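Local coordinates for aminotransferase (Bacillus subtilis, PDB 6L1O), which catalyses amino-group transfer with pyridoxal 5'-phosphate as cofactor, as part of the pathway that makes the dipeptide antibiotic bacilysin, at residues Phe172-Asn177 against Ile204-Tyr209; Trp246-Ala251 against Gly274-Ala279; Ala348-Thr353 against Thr382-Leu387. All coordinates share one frame; numbering follows the deposited sequence.

Contact 1: residues Phe172-Asn177 against Ile204-Tyr209; sequences FLNYPN and IHDFAY. With PLP (pyridoxal-5'-phosphate), chain E.
Leu173 and Asp206 join neighbouring parallel strands of a beta-alpha-beta unit, strand 168-174, helix 186-199 and strand 202-206, at the end of the sheet where the pyridoxal phosphate pocket opens. Two backbone bonds set the register: Leu173 N donates to Ile204 O (3.2 Å), and Asp206 N to Leu173 O (2.8 Å). Phe172 CD1 and CE1 pack beside Ile204 CB on the same face of the sheet.

Further on, side chains take over from the backbone. With CG anti to the backbone N (chi1 173°), the Asn174 amide lies alongside Asp206; ND2 donates to Asp206 O at 2.9 Å. Asp206 O lies in the plane of the Asn174 amide, while ND2 sits 40° above the Asp206 carbonyl plane. Asn174 OD1 accepts from Asn178 N, so both ends of the amide are used and its flip is defined. His205 NE2 receives Tyr175 N at 3.2 Å, the donor tilted from the ring plane, while ND1 bonds to Glu233; this pairing is consistent with the proton residing on ND1. A cis peptide then leads into Pro176, whose CB meets Tyr209 CB at 4.0 Å. One water ties this turn together, donating to Pro176 O and Asp206 O and accepting from Tyr209 N.

The cofactor touches both segments. Asp206 OD2 lies 2.5 Å from PLP N1, a very short separation, consistent with the carboxylate-pyridine pairing of fold type I aminotransferases; Tyr131 OH hydrogen-bonds the same oxygen. Tyr209 OH shares a hydrogen bond with PLP O3 (2.6 Å).

Helix 103-114 covers the Phe172 and Ile204 face, helix 186-199 packs on Leu173 and Tyr175, and strand 231-236 continues the sheet beyond 202-206.

Contact 2: residues Trp246-Ala251 against Gly274-Ala279; sequences WRMAFA and GGLQQA. With PLP (pyridoxal-5'-phosphate), chain E.
Trp246 and Met248 meet helix 274-285 through Leu276 and Ala279, and no hydrogen bond crosses between the two segments. The six-membered part of the indole does the touching: CE3 is 3.6 Å from Leu276 CD2, and CZ3 is 3.6 Å from Ala279 CB. Both methyls approach the ring obliquely, from residues about one helical turn apart, so the indole spans Leu276 and Ala279. Met248 reaches the same turn with its thioether; SD is 3.8 Å from Leu276 CB and 3.4 Å from Leu276 O. The chain is extended as far as SD and then bends (chi3 -71°), bringing CE close to that carbonyl too.

The next shell fixes these groups. Trp246 NE1 bonds Thr46 OG1, which, with the packing around it, restrains the rotation of the indole, and Ile50 and Leu54 of helix 48-57 also pack on it. Phe273 of the second subunit stacks on the ring, and Leu276 of that subunit packs against its counterpart here, so the contact belongs to the dimer interface. Met248 is backed by Met243 and Met272.

Between the two hydrophobic residues stands Arg247, whose side chain leaves in another direction. Bends at chi2 and chi3 swing its guanidinium to the cofactor phosphate, where NH1 donates to PLP O3P and NH2 to PLP O1P, each at 2.9 Å. N-H...O angles of 171° and 177°, with the phosphorus in the guanidinium plane, describe a nearly straight two-pronged grip; NH1 also bonds Ala244 O.

The chemistry thus divides along three consecutive residues: Trp246 and Met248 hold the loop to the helix by apolar packing, with the Met248 sulfur also against a carbonyl, while Arg247 supplies two directed bonds that would probably offset part of the phosphate charge.

Contact 3: residues Ala348-Thr353 against Thr382-Leu387; sequences AHVVVT and TRIQKL
Apolar packing bordered by an arginine joins Ala348 to Arg383 where helix 337-348 gives way to strand 350-351, against residues 382-387, on the C-terminal part of helix 374-385. The two segments together bury 262 Å².

The closest approach of the backbones falls at Ala348, whose CA is 5.5 Å from Arg383 CA. Ala348 CB points at the other segment and meets Leu387 CD1 at 4.0 Å, Arg383 CB at 4.2 Å and, more loosely, Ile384 CG1. Val350 adds a second patch with both branches: CG2 faces Ile384 CD1 at 4.2 Å, and CG1 touches Arg383 CD at 4.1 Å as the two side chains run past each other in opposite directions.

Arg383 lies across the helix exit. Its chain is extended from CG to NE (chi2 179°, chi3 -179°), which carries CD past Ala348 O at 3.2 Å and sets the guanidinium edge-on to the His349 carbonyl, with His349 C in its plane. NH1 is 3.1 Å from His349 O and bonds to His33 O, while NE forms a salt bridge with Glu379 one turn back along its own helix. Two directed partners outside the segments therefore fix the guanidinium's orientation. His349 takes a positive phi of 47°, turning the chain out of the helix so that its carbonyl comes to the guanidinium edge.

The contact lies far from the cofactor pocket and is packing within the C-terminal part of the fold. Strand 350-351 pairs in parallel with strand 35-36, whose Ile35 touches both Val350 and Arg383. Leu387 packs on Tyr343, Leu344 and His347 of helix 337-348, and helix 16-28 meets His349 from the N-terminal part of the chain.

In the fold
Contacts 1 and 2 reach the same seven-stranded sheet and the same cofactor, their centres about 20 Å apart: contact 1 serves the pyridine ring, contact 2 the phosphate. Contact 1, deepest in the chain, is wholly buried and relies on directed hydrogen bonds, one water and an ordered register. Contact 2 is equally buried, yet by apolar packing at the dimer interface, with Arg247 alone of its residues bonding the cofactor. Contact 3, whose centre is about 37 Å from that of contact 2, is partly exposed, belongs to other elements and touches no ligand; its arginine bonds a backbone carbonyl and a carboxylate, whereas that of contact 2 grips a phosphate as well as a carbonyl.

Contact 1: residues Phe172-Asn177 against Ile204-Tyr209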
loop_
_atom_site.group_PDB
_atom_site.type_symbol
_atom_site.label_atom_id
_atom_site.label_comp_id
_atom_site.label_asym_id
_atom_site.label_seq_id
_atom_site.Cartn_x
_atom_site.Cartn_y
_atom_site.Cartn_z
ATOM N N PHE B 172 -17.957 4.786 11.121
ATOM C CA PHE B 172 -17.100 5.934 10.734
ATOM C C PHE B 172 -17.635 7.262 11.203
ATOM O O PHE B 172 -18.830 7.559 11.054
ATOM C CB PHE B 172 -16.964 5.994 9.198
ATOM C CG PHE B 172 -16.101 4.912 8.626
ATOM C CD1 PHE B 172 -14.760 4.830 8.968
ATOM C CD2 PHE B 172 -16.614 4.025 7.707
ATOM C CE1 PHE B 172 -13.945 3.813 8.442
ATOM C CE2 PHE B 172 -15.811 3.040 7.146
ATOM C CZ PHE B 172 -14.485 2.947 7.500
ATOM N N LEU B 173 -16.751 8.106 11.730
ATOM C CA LEU B 173 -17.059 9.474 11.963
ATOM C C LEU B 173 -15.889 10.335 11.413
ATOM O O LEU B 173 -14.767 9.886 11.389
ATOM C CB LEU B 173 -17.241 9.714 13.469
ATOM C CG LEU B 173 -18.356 8.934 14.172
ATOM C CD1 LEU B 173 -18.187 9.085 15.685
ATOM C CD2 LEU B 173 -19.692 9.410 13.704
ATOM N N ASN B 174 -16.170 11.566 11.026
ATOM C CA ASN B 174 -15.196 12.433 10.412
ATOM C C ASN B 174 -15.391 13.894 10.811
ATOM O O ASN B 174 -16.231 14.574 10.232
ATOM C CB ASN B 174 -15.306 12.258 8.898
ATOM C CG ASN B 174 -14.468 13.213 8.112
ATOM O OD1 ASN B 174 -14.916 13.755 7.130
ATOM N ND2 ASN B 174 -13.241 13.434 8.542
ATOM N N TYR B 175 -14.630 14.375 11.777
ATOM C CA TYR B 175 -14.672 15.799 12.211
ATOM C C TYR B 175 -13.282 16.344 12.479
ATOM O O TYR B 175 -12.486 15.702 13.148
ATOM C CB TYR B 175 -15.628 16.028 13.411
ATOM C CG TYR B 175 -17.048 15.545 13.094
ATOM C CD1 TYR B 175 -17.948 16.363 12.438
ATOM C CD2 TYR B 175 -17.433 14.250 13.363
ATOM C CE1 TYR B 175 -19.174 15.918 12.105
ATOM C CE2 TYR B 175 -18.682 13.791 13.007
ATOM C CZ TYR B 175 -19.546 14.617 12.372
ATOM O OH TYR B 175 -20.791 14.150 11.992
ATOM N N PRO B 176 -12.969 17.540 11.963
ATOM C CA PRO B 176 -13.741 18.435 11.078
ATOM C C PRO B 176 -14.150 17.755 9.839
ATOM O O PRO B 176 -13.385 16.961 9.308
ATOM C CB PRO B 176 -12.760 19.610 10.821
ATOM C CG PRO B 176 -11.837 19.557 11.958
ATOM C CD PRO B 176 -11.626 18.084 12.198
ATOM N N ASN B 177 -15.378 18.015 9.364
ATOM C CA ASN B 177 -16.075 17.136 8.398
ATOM C C ASN B 177 -15.954 17.510 6.915
ATOM O O ASN B 177 -16.070 18.657 6.522
ATOM C CB ASN B 177 -17.547 17.107 8.774
ATOM C CG ASN B 177 -18.378 16.221 7.901
ATOM O OD1 ASN B 177 -19.028 16.679 6.975
ATOM N ND2 ASN B 177 -18.320 14.951 8.143
ATOM N N ILE B 204 -14.048 4.168 14.150
ATOM C CA ILE B 204 -12.906 4.731 13.482
ATOM C C ILE B 204 -13.185 6.199 13.260
ATOM O O ILE B 204 -14.127 6.553 12.533
ATOM C CB ILE B 204 -12.572 4.040 12.130
ATOM C CG1 ILE B 204 -12.196 2.539 12.331
ATOM C CG2 ILE B 204 -11.436 4.745 11.371
ATOM C CD1 ILE B 204 -11.127 2.284 13.392
ATOM N N HIS B 205 -12.352 7.056 13.860
ATOM C CA HIS B 205 -12.541 8.478 13.608
ATOM C C HIS B 205 -11.533 8.957 12.581
ATOM O O HIS B 205 -10.321 8.743 12.766
ATOM C CB HIS B 205 -12.399 9.280 14.879
ATOM C CG HIS B 205 -12.574 10.746 14.666
ATOM N ND1 HIS B 205 -11.583 11.655 14.928
ATOM C CD2 HIS B 205 -13.593 11.441 14.133
ATOM C CE1 HIS B 205 -11.992 12.854 14.598
ATOM N NE2 HIS B 205 -13.212 12.752 14.114
ATOM N N ASP B 206 -12.020 9.603 11.541
ATOM C CA ASP B 206 -11.194 10.062 10.440
ATOM C C ASP B 206 -10.804 11.527 10.793
ATOM O O ASP B 206 -11.645 12.440 10.724
ATOM C CB ASP B 206 -11.969 9.949 9.120
ATOM C CG ASP B 206 -11.151 10.306 7.892
ATOM O OD1 ASP B 206 -10.012 10.813 8.023
ATOM O OD2 ASP B 206 -11.657 10.089 6.762
ATOM N N PHE B 207 -9.545 11.730 11.141
ATOM C CA PHE B 207 -9.071 13.004 11.627
ATOM C C PHE B 207 -8.181 13.711 10.573
ATOM O O PHE B 207 -7.279 14.440 10.910
ATOM C CB PHE B 207 -8.353 12.792 12.982
ATOM C CG PHE B 207 -8.336 13.965 13.913
ATOM C CD1 PHE B 207 -9.360 14.893 13.951
ATOM C CD2 PHE B 207 -7.303 14.094 14.862
ATOM C CE1 PHE B 207 -9.375 15.915 14.853
ATOM C CE2 PHE B 207 -7.319 15.137 15.799
ATOM C CZ PHE B 207 -8.359 16.049 15.807
ATOM N N ALA B 208 -8.534 13.551 9.300
ATOM C CA ALA B 208 -7.781 14.114 8.194
ATOM C C ALA B 208 -7.638 15.633 8.250
ATOM O O ALA B 208 -6.625 16.158 7.809
ATOM C CB ALA B 208 -8.391 13.725 6.887
ATOM N N TYR B 209 -8.629 16.322 8.847
ATOM C CA TYR B 209 -8.632 17.785 8.892
ATOM C C TYR B 209 -8.413 18.275 10.315
ATOM O O TYR B 209 -8.744 19.446 10.675
ATOM C CB TYR B 209 -9.935 18.356 8.249
ATOM C CG TYR B 209 -10.097 17.938 6.832
ATOM C CD1 TYR B 209 -9.455 18.652 5.780
ATOM C CD2 TYR B 209 -10.802 16.786 6.481
ATOM C CE1 TYR B 209 -9.550 18.230 4.493
ATOM C CE2 TYR B 209 -10.899 16.376 5.182
ATOM C CZ TYR B 209 -10.267 17.099 4.188
ATOM O OH TYR B 209 -10.316 16.704 2.905
HETATM N N1 PLP E . -10.419 11.348 4.978
HETATM C C2 PLP E . -11.064 12.378 4.400
HETATM C C2A PLP E . -12.503 12.673 4.709
HETATM C C3 PLP E . -10.414 13.161 3.374
HETATM O O3 PLP E . -11.001 14.169 2.720
HETATM C C4 PLP E . -9.053 12.847 3.127
HETATM C C4A PLP E . -8.541 13.419 1.828
HETATM C C5 PLP E . -8.415 11.726 3.802
HETATM C C6 PLP E . -9.150 11.033 4.753
HETATM C C5A PLP E . -6.962 11.395 3.634
HETATM O O4P PLP E . -6.573 10.979 2.398
HETATM P P PLP E . -5.071 10.367 2.189
HETATM O O1P PLP E . -5.297 9.045 1.548
HETATM O O2P PLP E . -4.302 10.335 3.492
HETATM O O3P PLP E . -4.413 11.348 1.259
HETATM O O HOH W 1 -11.227 15.334 9.893
#

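Contact 2: residues Trp246-Ala251 against Gly274-Ala279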
loop_
_atom_site.group_PDB
_atom_site.type_symbol
_atom_site.label_atom_id
_atom_site.label_comp_id
_atom_site.label_asym_id
_atom_site.label_seq_id
_atom_site.Cartn_x
_atom_site.Cartn_y
_atom_site.Cartn_z
ATOM N N TRP B 246 2.850 12.339 -0.870
ATOM C CA TRP B 246 3.810 11.507 -0.127
ATOM C C TRP B 246 3.244 10.173 0.369
ATOM O O TRP B 246 4.011 9.203 0.549
ATOM C CB TRP B 246 4.365 12.232 1.033
ATOM C CG TRP B 246 5.124 13.496 0.697
ATOM C CD1 TRP B 246 4.659 14.617 0.023
ATOM C CD2 TRP B 246 6.467 13.799 1.082
ATOM N NE1 TRP B 246 5.654 15.588 -0.009
ATOM C CE2 TRP B 246 6.767 15.101 0.611
ATOM C CE3 TRP B 246 7.454 13.090 1.773
ATOM C CZ2 TRP B 246 8.008 15.690 0.808
ATOM C CZ3 TRP B 246 8.702 13.716 2.017
ATOM C CH2 TRP B 246 8.965 14.973 1.508
ATOM N N ARG B 247 1.935 10.114 0.535
ATOM C CA ARG B 247 1.196 8.877 0.909
ATOM C C ARG B 247 1.587 8.348 2.285
ATOM O O ARG B 247 2.191 7.282 2.396
ATOM C CB ARG B 247 1.361 7.796 -0.154
ATOM C CG ARG B 247 1.107 8.241 -1.605
ATOM C CD ARG B 247 -0.190 8.927 -1.825
ATOM N NE ARG B 247 -1.331 8.167 -1.292
ATOM C CZ ARG B 247 -2.289 8.674 -0.569
ATOM N NH1 ARG B 247 -2.298 9.966 -0.261
ATOM N NH2 ARG B 247 -3.272 7.896 -0.116
ATOM N N MET B 248 1.317 9.114 3.329
ATOM C CA MET B 248 1.614 8.685 4.679
ATOM C C MET B 248 0.475 8.991 5.632
ATOM O O MET B 248 -0.168 10.050 5.528
ATOM C CB MET B 248 2.907 9.324 5.179
ATOM C CG MET B 248 4.172 8.671 4.524
ATOM S SD MET B 248 5.675 9.241 5.282
ATOM C CE MET B 248 5.686 10.872 4.691
ATOM N N ALA B 249 0.207 8.056 6.551
ATOM C CA ALA B 249 -0.841 8.191 7.514
ATOM C C ALA B 249 -0.590 7.239 8.672
ATOM O O ALA B 249 0.265 6.337 8.564
ATOM C CB ALA B 249 -2.201 7.931 6.846
ATOM N N PHE B 250 -1.283 7.433 9.793
ATOM C CA PHE B 250 -1.159 6.480 10.860
ATOM C C PHE B 250 -2.461 6.320 11.590
ATOM O O PHE B 250 -3.358 7.153 11.443
ATOM C CB PHE B 250 0.008 6.839 11.802
ATOM C CG PHE B 250 -0.108 8.198 12.431
ATOM C CD1 PHE B 250 -0.881 8.396 13.590
ATOM C CD2 PHE B 250 0.522 9.285 11.874
ATOM C CE1 PHE B 250 -0.994 9.658 14.175
ATOM C CE2 PHE B 250 0.403 10.542 12.445
ATOM C CZ PHE B 250 -0.328 10.729 13.597
ATOM N N ALA B 251 -2.604 5.187 12.298
ATOM C CA ALA B 251 -3.697 5.014 13.243
ATOM C C ALA B 251 -3.170 5.003 14.645
ATOM O O ALA B 251 -2.086 4.411 14.910
ATOM C CB ALA B 251 -4.487 3.767 12.991
ATOM N N GLY B 274 12.432 4.402 4.713
ATOM C CA GLY B 274 12.808 5.137 5.918
ATOM C C GLY B 274 13.089 6.616 5.659
ATOM O O GLY B 274 13.017 7.414 6.568
ATOM N N GLY B 275 13.399 6.972 4.420
ATOM C CA GLY B 275 13.559 8.376 4.054
ATOM C C GLY B 275 12.244 9.102 4.255
ATOM O O GLY B 275 12.214 10.200 4.785
ATOM N N LEU B 276 11.154 8.458 3.843
ATOM C CA LEU B 276 9.812 8.968 4.095
ATOM C C LEU B 276 9.470 9.031 5.581
ATOM O O LEU B 276 8.865 9.963 6.042
ATOM C CB LEU B 276 8.789 8.126 3.338
ATOM C CG LEU B 276 8.764 8.261 1.809
ATOM C CD1 LEU B 276 7.757 7.261 1.276
ATOM C CD2 LEU B 276 8.386 9.672 1.396
ATOM N N GLN B 277 9.848 8.008 6.335
ATOM C CA GLN B 277 9.584 7.996 7.765
ATOM C C GLN B 277 10.280 9.131 8.485
ATOM O O GLN B 277 9.726 9.716 9.397
ATOM C CB GLN B 277 9.960 6.634 8.390
ATOM C CG GLN B 277 9.180 5.462 7.759
ATOM C CD GLN B 277 9.298 4.180 8.549
ATOM O OE1 GLN B 277 9.027 4.148 9.766
ATOM N NE2 GLN B 277 9.721 3.113 7.866
ATOM N N GLN B 278 11.521 9.413 8.101
ATOM C CA GLN B 278 12.260 10.488 8.685
ATOM C C GLN B 278 11.622 11.838 8.326
ATOM O O GLN B 278 11.546 12.709 9.143
ATOM C CB GLN B 278 13.719 10.442 8.194
ATOM C CG GLN B 278 14.592 11.512 8.767
ATOM C CD GLN B 278 16.091 11.137 8.794
ATOM O OE1 GLN B 278 16.445 9.985 9.003
ATOM N NE2 GLN B 278 16.963 12.126 8.580
ATOM N N ALA B 279 11.116 11.981 7.109
ATOM C CA ALA B 279 10.388 13.216 6.762
ATOM C C ALA B 279 9.135 13.355 7.595
ATOM O O ALA B 279 8.776 14.461 8.046
ATOM C CB ALA B 279 10.064 13.221 5.272
HETATM N N1 PLP E . -10.419 11.348 4.978
HETATM C C2 PLP E . -11.064 12.378 4.400
HETATM C C2A PLP E . -12.503 12.673 4.709
HETATM C C3 PLP E . -10.414 13.161 3.374
HETATM O O3 PLP E . -11.001 14.169 2.720
HETATM C C4 PLP E . -9.053 12.847 3.127
HETATM C C4A PLP E . -8.541 13.419 1.828
HETATM C C5 PLP E . -8.415 11.726 3.802
HETATM C C6 PLP E . -9.150 11.033 4.753
HETATM C C5A PLP E . -6.962 11.395 3.634
HETATM O O4P PLP E . -6.573 10.979 2.398
HETATM P P PLP E . -5.071 10.367 2.189
HETATM O O1P PLP E . -5.297 9.045 1.548
HETATM O O2P PLP E . -4.302 10.335 3.492
HETATM O O3P PLP E . -4.413 11.348 1.259
#

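Contact 3: residues Ala348-Thr353 against Thr382-Leu387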
loop_
_atom_site.group_PDB
_atom_site.type_symbol
_atom_site.label_atom_id
_atom_site.label_comp_id
_atom_site.label_asym_id
_atom_site.label_seq_id
_atom_site.Cartn_x
_atom_site.Cartn_y
_atom_site.Cartn_z
ATOM N N ALA B 348 -19.789 27.872 -17.443
ATOM C CA ALA B 348 -18.764 28.733 -16.832
ATOM C C ALA B 348 -17.383 28.109 -16.848
ATOM O O ALA B 348 -16.403 28.743 -16.446
ATOM C CB ALA B 348 -19.160 29.073 -15.402
ATOM N N HIS B 349 -17.290 26.856 -17.326
ATOM C CA HIS B 349 -16.064 26.093 -17.234
ATOM C C HIS B 349 -15.404 26.121 -15.865
ATOM O O HIS B 349 -14.176 26.317 -15.756
ATOM C CB HIS B 349 -15.095 26.566 -18.305
ATOM C CG HIS B 349 -15.598 26.348 -19.691
ATOM N ND1 HIS B 349 -14.977 26.887 -20.790
ATOM C CD2 HIS B 349 -16.658 25.645 -20.158
ATOM C CE1 HIS B 349 -15.625 26.512 -21.886
ATOM N NE2 HIS B 349 -16.644 25.751 -21.530
ATOM N N VAL B 350 -16.209 25.921 -14.826
ATOM C CA VAL B 350 -15.682 25.736 -13.440
ATOM C C VAL B 350 -16.148 24.394 -12.870
ATOM O O VAL B 350 -17.206 23.881 -13.273
ATOM C CB VAL B 350 -16.118 26.871 -12.528
ATOM C CG1 VAL B 350 -15.622 28.207 -13.106
ATOM C CG2 VAL B 350 -17.622 26.916 -12.299
ATOM N N VAL B 351 -15.359 23.845 -11.946
ATOM C CA VAL B 351 -15.687 22.595 -11.268
ATOM C C VAL B 351 -15.946 22.809 -9.816
ATOM O O VAL B 351 -15.091 23.352 -9.087
ATOM C CB VAL B 351 -14.567 21.556 -11.432
ATOM C CG1 VAL B 351 -14.908 20.249 -10.654
ATOM C CG2 VAL B 351 -14.345 21.275 -12.885
ATOM N N VAL B 352 -17.147 22.448 -9.395
ATOM C CA VAL B 352 -17.479 22.214 -7.965
ATOM C C VAL B 352 -17.879 20.727 -7.776
ATOM O O VAL B 352 -18.235 20.068 -8.751
ATOM C CB VAL B 352 -18.573 23.133 -7.439
ATOM C CG1 VAL B 352 -18.142 24.586 -7.580
ATOM C CG2 VAL B 352 -19.883 22.897 -8.177
ATOM N N THR B 353 -17.826 20.216 -6.557
ATOM C CA THR B 353 -18.189 18.828 -6.337
ATOM C C THR B 353 -19.678 18.758 -6.016
ATOM O O THR B 353 -20.111 19.371 -5.056
ATOM C CB THR B 353 -17.422 18.198 -5.180
ATOM O OG1 THR B 353 -16.062 18.593 -5.214
ATOM C CG2 THR B 353 -17.518 16.646 -5.254
ATOM N N THR B 382 -16.092 35.602 -11.180
ATOM C CA THR B 382 -16.258 36.381 -12.421
ATOM C C THR B 382 -16.995 35.623 -13.518
ATOM O O THR B 382 -17.876 36.181 -14.203
ATOM C CB THR B 382 -14.913 36.855 -12.972
ATOM O OG1 THR B 382 -14.356 37.774 -12.045
ATOM C CG2 THR B 382 -15.060 37.561 -14.360
ATOM N N ARG B 383 -16.671 34.361 -13.673
ATOM C CA ARG B 383 -17.285 33.536 -14.705
ATOM C C ARG B 383 -18.740 33.208 -14.399
ATOM O O ARG B 383 -19.586 33.233 -15.296
ATOM C CB ARG B 383 -16.494 32.263 -14.933
ATOM C CG ARG B 383 -15.101 32.490 -15.480
ATOM C CD ARG B 383 -14.432 31.178 -15.642
ATOM N NE ARG B 383 -13.081 31.286 -16.142
ATOM C CZ ARG B 383 -12.369 30.267 -16.562
ATOM N NH1 ARG B 383 -12.890 29.024 -16.521
ATOM N NH2 ARG B 383 -11.133 30.472 -16.969
ATOM N N ILE B 384 -19.028 32.935 -13.135
ATOM C CA ILE B 384 -20.357 32.567 -12.731
ATOM C C ILE B 384 -21.300 33.765 -12.796
ATOM O O ILE B 384 -22.501 33.614 -13.058
ATOM C CB ILE B 384 -20.349 31.932 -11.327
ATOM C CG1 ILE B 384 -19.647 30.571 -11.388
ATOM C CG2 ILE B 384 -21.759 31.776 -10.761
ATOM C CD1 ILE B 384 -19.702 29.795 -10.042
ATOM N N GLN B 385 -20.766 34.952 -12.522
ATOM C CA GLN B 385 -21.545 36.164 -12.612
ATOM C C GLN B 385 -22.252 36.328 -13.967
ATOM O O GLN B 385 -23.387 36.756 -14.009
ATOM C CB GLN B 385 -20.682 37.376 -12.364
ATOM C CG GLN B 385 -21.497 38.575 -11.945
ATOM C CD GLN B 385 -20.585 39.751 -11.662
ATOM O OE1 GLN B 385 -19.701 40.051 -12.469
ATOM N NE2 GLN B 385 -20.761 40.391 -10.509
ATOM N N LYS B 386 -21.574 35.951 -15.046
ATOM C CA LYS B 386 -22.132 36.058 -16.381
ATOM C C LYS B 386 -23.387 35.197 -16.554
ATOM O O LYS B 386 -24.215 35.500 -17.400
ATOM C CB LYS B 386 -21.075 35.706 -17.431
ATOM C CG LYS B 386 -19.922 36.701 -17.469
ATOM C CD LYS B 386 -18.847 36.326 -18.469
ATOM C CE LYS B 386 -18.093 35.087 -18.002
ATOM N NZ LYS B 386 -16.889 34.782 -18.812
ATOM N N LEU B 387 -23.528 34.135 -15.755
ATOM C CA LEU B 387 -24.657 33.197 -15.882
ATOM C C LEU B 387 -25.969 33.772 -15.404
ATOM O O LEU B 387 -27.033 33.298 -15.788
ATOM C CB LEU B 387 -24.364 31.901 -15.120
ATOM C CG LEU B 387 -23.106 31.134 -15.515
ATOM C CD1 LEU B 387 -23.096 29.770 -14.844
ATOM C CD2 LEU B 387 -23.066 30.968 -17.007
#